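Local coordinates for protein cystalysin (Treponema denticola, PDB 1C7N) that belongs to the class I and II aminotransferase family of pyridoxal-phosphate-dependent enzymes and carries a bound pyridoxal-5'-phosphate, at residues S16-L21 / V33-V38; W91-A96 / R260-R265. One frame throughout, in Å; residues are numbered along the deposited sequence.

Interaction 1 (S16-L21 / V33-V38); sequences SLKWDL and VVPLSV
Trp19 lays one face of its indole over the ring of Pro35, whose CG stands 3.7 Å from the centroid of the five-membered ring and 14° off its normal, the geometry of a CH-pi contact. Pro35 CD continues the overlap at the junction of the two rings, 3.5 Å from Trp19 CE2. Farther along the indole, Val34 CG1 meets the six-membered ring obliquely, 4.1 Å from Trp19 CZ2, with CG2 close by.

Lys18, one residue earlier on helix 17-25, supplies the other half of the contact. Its side chain leaves the helix with CG opposite the backbone N, which sends the aliphatic part between Pro35 and Val38. Lys18 CG lies 3.8 Å from Pro35 CG. On the other flank Lys18 CB packs 3.7 Å from Val38 CB, and the two side chains point opposite ways as they pass. The bend at chi3 (63°) then turns the ammonium aside, so that NZ donates to a water that in turn donates to Pro35 O. A second water donates to Lys18 O, 2.7 Å away, and also hydrogen-bonds Ser37 OG. At the helix start, Ser16 is the N-cap, its OG accepting from Trp19 N with an N-H...O angle of 167°.

The polar ends have further partners. Lys18 NZ forms salt bridges with Asp40 and Glu42, Glu42 also accepts from Trp19 NE1, and Val38 packs on Tyr64 of the second subunit. Direct contact is largely through carbon atoms, with Lys18 CD also against Val38 O at 3.3 Å, while the polar links between the segments pass through water. Two carboxylates beside a buried ammonium would be expected to favour its charged form, although nearby Arg11 should partly offset them, and the shared Glu42 ties indole and lysine to one acceptor.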
loop_
_atom_site.group_PDB
_atom_site.type_symbol
_atom_site.label_atom_id
_atom_site.label_comp_id
_atom_site.label_asym_id
_atom_site.label_seq_id
_atom_site.Cartn_x
_atom_site.Cartn_y
_atom_site.Cartn_z
ATOM N N SER A 16 -3.658 1.673 -17.219
ATOM C CA SER A 16 -2.296 2.201 -17.197
ATOM C C SER A 16 -2.380 3.714 -17.067
ATOM O O SER A 16 -2.924 4.375 -17.944
ATOM C CB SER A 16 -1.560 1.845 -18.492
ATOM O OG SER A 16 -0.339 2.556 -18.591
ATOM N N LEU A 17 -1.850 4.264 -15.978
ATOM C CA LEU A 17 -1.900 5.710 -15.795
ATOM C C LEU A 17 -1.164 6.416 -16.924
ATOM O O LEU A 17 -1.571 7.494 -17.365
ATOM C CB LEU A 17 -1.289 6.126 -14.450
ATOM C CG LEU A 17 -2.068 5.762 -13.184
ATOM C CD1 LEU A 17 -3.544 6.112 -13.346
ATOM C CD2 LEU A 17 -1.923 4.297 -12.928
ATOM N N LYS A 18 -0.086 5.795 -17.396
ATOM C CA LYS A 18 0.714 6.366 -18.473
ATOM C C LYS A 18 -0.063 6.452 -19.779
ATOM O O LYS A 18 -0.031 7.476 -20.458
ATOM C CB LYS A 18 1.989 5.546 -18.700
ATOM C CG LYS A 18 2.867 6.109 -19.822
ATOM C CD LYS A 18 4.209 5.405 -19.931
ATOM C CE LYS A 18 4.066 3.941 -20.281
ATOM N NZ LYS A 18 5.399 3.267 -20.307
ATOM N N TRP A 19 -0.745 5.371 -20.139
ATOM C CA TRP A 19 -1.521 5.358 -21.375
ATOM C C TRP A 19 -2.792 6.201 -21.266
ATOM O O TRP A 19 -3.162 6.891 -22.208
ATOM C CB TRP A 19 -1.868 3.917 -21.775
ATOM C CG TRP A 19 -0.721 3.177 -22.415
ATOM C CD1 TRP A 19 0.483 2.871 -21.842
ATOM C CD2 TRP A 19 -0.666 2.660 -23.754
ATOM N NE1 TRP A 19 1.277 2.199 -22.738
ATOM C CE2 TRP A 19 0.597 2.054 -23.919
ATOM C CE3 TRP A 19 -1.565 2.651 -24.828
ATOM C CZ2 TRP A 19 0.989 1.442 -25.118
ATOM C CZ3 TRP A 19 -1.177 2.040 -26.023
ATOM C CH2 TRP A 19 0.090 1.445 -26.156
ATOM N N ASP A 20 -3.471 6.151 -20.125
ATOM C CA ASP A 20 -4.686 6.948 -19.971
ATOM C C ASP A 20 -4.315 8.432 -20.040
ATOM O O ASP A 20 -5.092 9.252 -20.531
ATOM C CB ASP A 20 -5.382 6.636 -18.642
ATOM C CG ASP A 20 -5.902 5.203 -18.575
ATOM O OD1 ASP A 20 -6.013 4.549 -19.635
ATOM O OD2 ASP A 20 -6.210 4.736 -17.457
ATOM N N LEU A 21 -3.123 8.767 -19.557
ATOM C CA LEU A 21 -2.659 10.148 -19.578
ATOM C C LEU A 21 -2.483 10.623 -21.012
ATOM O O LEU A 21 -2.821 11.759 -21.347
ATOM C CB LEU A 21 -1.330 10.286 -18.823
ATOM C CG LEU A 21 -0.666 11.670 -18.893
ATOM C CD1 LEU A 21 -1.641 12.725 -18.398
ATOM C CD2 LEU A 21 0.614 11.687 -18.059
ATOM N N VAL A 33 0.422 4.636 -31.790
ATOM C CA VAL A 33 1.262 5.391 -30.866
ATOM C C VAL A 33 1.460 4.748 -29.497
ATOM O O VAL A 33 0.529 4.194 -28.914
ATOM C CB VAL A 33 0.700 6.819 -30.668
ATOM C CG1 VAL A 33 1.565 7.600 -29.671
ATOM C CG2 VAL A 33 0.657 7.539 -32.008
ATOM N N VAL A 34 2.690 4.831 -28.997
ATOM C CA VAL A 34 3.058 4.304 -27.683
ATOM C C VAL A 34 3.704 5.454 -26.906
ATOM O O VAL A 34 4.651 6.082 -27.389
ATOM C CB VAL A 34 4.097 3.159 -27.784
ATOM C CG1 VAL A 34 4.615 2.809 -26.399
ATOM C CG2 VAL A 34 3.481 1.933 -28.445
ATOM N N PRO A 35 3.207 5.743 -25.692
ATOM C CA PRO A 35 3.772 6.830 -24.887
ATOM C C PRO A 35 5.171 6.486 -24.362
ATOM O O PRO A 35 5.445 5.335 -24.017
ATOM C CB PRO A 35 2.739 6.998 -23.776
ATOM C CG PRO A 35 2.247 5.588 -23.567
ATOM C CD PRO A 35 2.096 5.073 -24.984
ATOM N N LEU A 36 6.059 7.480 -24.320
ATOM C CA LEU A 36 7.429 7.272 -23.838
ATOM C C LEU A 36 7.667 8.245 -22.688
ATOM O O LEU A 36 8.734 8.855 -22.572
ATOM C CB LEU A 36 8.432 7.534 -24.971
ATOM C CG LEU A 36 8.203 6.768 -26.284
ATOM C CD1 LEU A 36 9.189 7.250 -27.353
ATOM C CD2 LEU A 36 8.356 5.264 -26.042
ATOM N N SER A 37 6.659 8.358 -21.829
ATOM C CA SER A 37 6.676 9.279 -20.700
ATOM C C SER A 37 6.965 8.666 -19.323
ATOM O O SER A 37 8.119 8.504 -18.932
ATOM C CB SER A 37 5.329 10.002 -20.652
ATOM O OG SER A 37 4.277 9.042 -20.624
ATOM N N VAL A 38 5.892 8.355 -18.596
ATOM C CA VAL A 38 5.966 7.777 -17.251
ATOM C C VAL A 38 6.926 6.598 -17.176
ATOM O O VAL A 38 6.949 5.742 -18.056
ATOM C CB VAL A 38 4.568 7.331 -16.773
ATOM C CG1 VAL A 38 4.671 6.613 -15.441
ATOM C CG2 VAL A 38 3.663 8.551 -16.646
HETATM O O HOH W 1 7.050 4.504 -22.133
HETATM O O HOH W 2 1.568 9.461 -21.324
#

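Interaction 2 (W91-A96 / R260-R265); sequences WIINTA and RFTKSR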
loop_
_atom_site.group_PDB
_atom_site.type_symbol
_atom_site.label_atom_id
_atom_site.label_comp_id
_atom_site.label_asym_id
_atom_site.label_seq_id
_atom_site.Cartn_x
_atom_site.Cartn_y
_atom_site.Cartn_z
ATOM N N TRP A 91 17.566 -4.015 9.320
ATOM C CA TRP A 91 17.745 -2.647 8.815
ATOM C C TRP A 91 16.658 -2.329 7.779
ATOM O O TRP A 91 16.424 -1.166 7.449
ATOM C CB TRP A 91 19.091 -2.510 8.103
ATOM C CG TRP A 91 20.304 -2.468 8.967
ATOM C CD1 TRP A 91 20.418 -2.892 10.259
ATOM C CD2 TRP A 91 21.606 -2.026 8.570
ATOM N NE1 TRP A 91 21.717 -2.745 10.690
ATOM C CE2 TRP A 91 22.466 -2.216 9.675
ATOM C CE3 TRP A 91 22.130 -1.491 7.384
ATOM C CZ2 TRP A 91 23.826 -1.889 9.630
ATOM C CZ3 TRP A 91 23.487 -1.164 7.338
ATOM C CH2 TRP A 91 24.317 -1.366 8.458
ATOM N N ILE A 92 16.011 -3.373 7.269
ATOM C CA ILE A 92 14.986 -3.237 6.233
ATOM C C ILE A 92 13.575 -2.899 6.708
ATOM O O ILE A 92 12.955 -3.679 7.424
ATOM C CB ILE A 92 14.880 -4.535 5.399
ATOM C CG1 ILE A 92 16.253 -4.921 4.849
ATOM C CG2 ILE A 92 13.901 -4.343 4.237
ATOM C CD1 ILE A 92 16.277 -6.304 4.233
ATOM N N ILE A 93 13.075 -1.740 6.292
ATOM C CA ILE A 93 11.713 -1.318 6.633
ATOM C C ILE A 93 10.941 -1.219 5.313
ATOM O O ILE A 93 11.424 -0.618 4.347
ATOM C CB ILE A 93 11.694 0.053 7.346
ATOM C CG1 ILE A 93 12.512 -0.021 8.643
ATOM C CG2 ILE A 93 10.253 0.464 7.647
ATOM C CD1 ILE A 93 12.030 -1.078 9.627
ATOM N N ASN A 94 9.744 -1.798 5.277
ATOM C CA ASN A 94 8.942 -1.802 4.054
ATOM C C ASN A 94 7.855 -0.740 3.954
ATOM O O ASN A 94 7.205 -0.392 4.943
ATOM C CB ASN A 94 8.290 -3.176 3.862
ATOM C CG ASN A 94 9.308 -4.303 3.791
ATOM O OD1 ASN A 94 9.252 -5.252 4.571
ATOM N ND2 ASN A 94 10.240 -4.203 2.851
ATOM N N THR A 95 7.666 -0.237 2.737
ATOM C CA THR A 95 6.637 0.752 2.446
ATOM C C THR A 95 6.089 0.410 1.071
ATOM O O THR A 95 6.750 -0.274 0.291
ATOM C CB THR A 95 7.195 2.187 2.401
ATOM O OG1 THR A 95 8.165 2.290 1.354
ATOM C CG2 THR A 95 7.836 2.557 3.733
ATOM N N ALA A 96 4.875 0.860 0.783
ATOM C CA ALA A 96 4.268 0.598 -0.511
ATOM C C ALA A 96 4.707 1.708 -1.454
ATOM O O ALA A 96 3.936 2.610 -1.767
ATOM C CB ALA A 96 2.745 0.578 -0.390
ATOM N N ARG A 260 11.814 5.603 14.377
ATOM C CA ARG A 260 11.031 6.826 14.202
ATOM C C ARG A 260 10.332 6.796 12.844
ATOM O O ARG A 260 9.191 7.243 12.703
ATOM C CB ARG A 260 11.920 8.075 14.281
ATOM C CG ARG A 260 12.387 8.442 15.688
ATOM C CD ARG A 260 12.174 9.928 15.964
ATOM N NE ARG A 260 13.006 10.798 15.141
ATOM C CZ ARG A 260 12.747 12.084 14.923
ATOM N NH1 ARG A 260 11.678 12.647 15.465
ATOM N NH2 ARG A 260 13.555 12.815 14.171
ATOM N N PHE A 261 11.036 6.278 11.843
ATOM C CA PHE A 261 10.495 6.168 10.491
ATOM C C PHE A 261 9.322 5.191 10.520
ATOM O O PHE A 261 8.283 5.418 9.900
ATOM C CB PHE A 261 11.578 5.640 9.545
ATOM C CG PHE A 261 11.130 5.507 8.119
ATOM C CD1 PHE A 261 11.198 6.589 7.247
ATOM C CD2 PHE A 261 10.639 4.294 7.646
ATOM C CE1 PHE A 261 10.784 6.462 5.922
ATOM C CE2 PHE A 261 10.221 4.158 6.324
ATOM C CZ PHE A 261 10.294 5.244 5.459
ATOM N N THR A 262 9.503 4.100 11.256
ATOM C CA THR A 262 8.484 3.067 11.382
ATOM C C THR A 262 7.232 3.551 12.111
ATOM O O THR A 262 6.108 3.241 11.706
ATOM C CB THR A 262 9.053 1.852 12.120
ATOM O OG1 THR A 262 10.154 1.325 11.372
ATOM C CG2 THR A 262 7.993 0.781 12.291
ATOM N N LYS A 263 7.423 4.297 13.195
ATOM C CA LYS A 263 6.294 4.822 13.960
ATOM C C LYS A 263 5.484 5.736 13.050
ATOM O O LYS A 263 4.259 5.629 12.972
ATOM C CB LYS A 263 6.781 5.624 15.174
ATOM C CG LYS A 263 7.646 6.824 14.803
ATOM C CD LYS A 263 8.021 7.712 15.987
ATOM C CE LYS A 263 6.888 8.658 16.364
ATOM N NZ LYS A 263 7.332 9.692 17.349
ATOM N N SER A 264 6.178 6.635 12.359
ATOM C CA SER A 264 5.518 7.571 11.462
ATOM C C SER A 264 4.764 6.839 10.358
ATOM O O SER A 264 3.624 7.176 10.047
ATOM C CB SER A 264 6.535 8.527 10.844
ATOM O OG SER A 264 5.875 9.469 10.020
ATOM N N ARG A 265 5.403 5.839 9.763
ATOM C CA ARG A 265 4.755 5.065 8.715
ATOM C C ARG A 265 3.494 4.396 9.264
ATOM O O ARG A 265 2.463 4.348 8.592
ATOM C CB ARG A 265 5.708 3.998 8.164
ATOM C CG ARG A 265 5.006 2.897 7.390
ATOM C CD ARG A 265 4.880 1.647 8.244
ATOM N NE ARG A 265 5.858 0.659 7.827
ATOM C CZ ARG A 265 6.128 -0.471 8.470
ATOM N NH1 ARG A 265 5.498 -0.785 9.595
ATOM N NH2 ARG A 265 7.025 -1.302 7.969
#
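Bends at chi2 (-102°) and chi3 fold the Arg265 chain so that its guanidinium meets Asn94 O, while Phe261, with CG opposite its backbone N, extends its ring toward Ile93 and Thr95. The stronger bond of the arginine comes from NH2, 3.2 Å from Asn94 O, with an N-H...O angle of 145°. It uses a lone pair in the carbonyl plane, though the oxygen is tilted out of the guanidinium plane. Arg265 NE gives Asn94 O a weak second bond at 3.4 Å. Two donors of one group thus converge on a single backbone acceptor, which limits rotation of the guanidinium.

Ile93 packs beside this pair of bonds. Its CG2 approaches Arg265 NH2 obliquely at 3.7 Å and also meets the edge of the Phe261 ring, 3.8 Å from CD2. Thr95 CG2 touches the same ring edge, 3.9 Å from Phe261 CE2. Across the other branch of the isoleucine, Ile93 CD1 lies 3.5 Å from Thr262 OG1, a hydroxyl bonded to Arg258 O within its own helix.

The axes of strand 92-95 and helix segment 260-265 approach to 9.7 Å at 20° from parallel. Backbone bonds join the strand to antiparallel strand 248-251, while Phe261 and Thr95 both touch Ala101 of helix 98-109. The contact belongs to the helix-flanked seven-stranded mixed sheet, with 248-251 as its antiparallel strand, that marks the large domain of fold-type I pyridoxal-phosphate enzymes.

Along the chain the two contacts come in series: interaction 1 closes at Val38 before interaction 2 opens at Trp91. Their centres are 31 Å apart and their nearest atoms about 13 Å, so neither touches the other. Interaction 1 joins the N-terminal helix 17-25 to the loop before helix 47-59, beside strand 367-371 and helix 376-393; interaction 2 joins strand 92-95, an outermost strand of the seven-stranded sheet, to helix 255-267. They share no helix or strand. Each nevertheless lies near a bound pyridoxal-5'-phosphate, which need not be the same molecule: the side chain of Val38 is about 8 Å and that of Thr95 about 7 Å away.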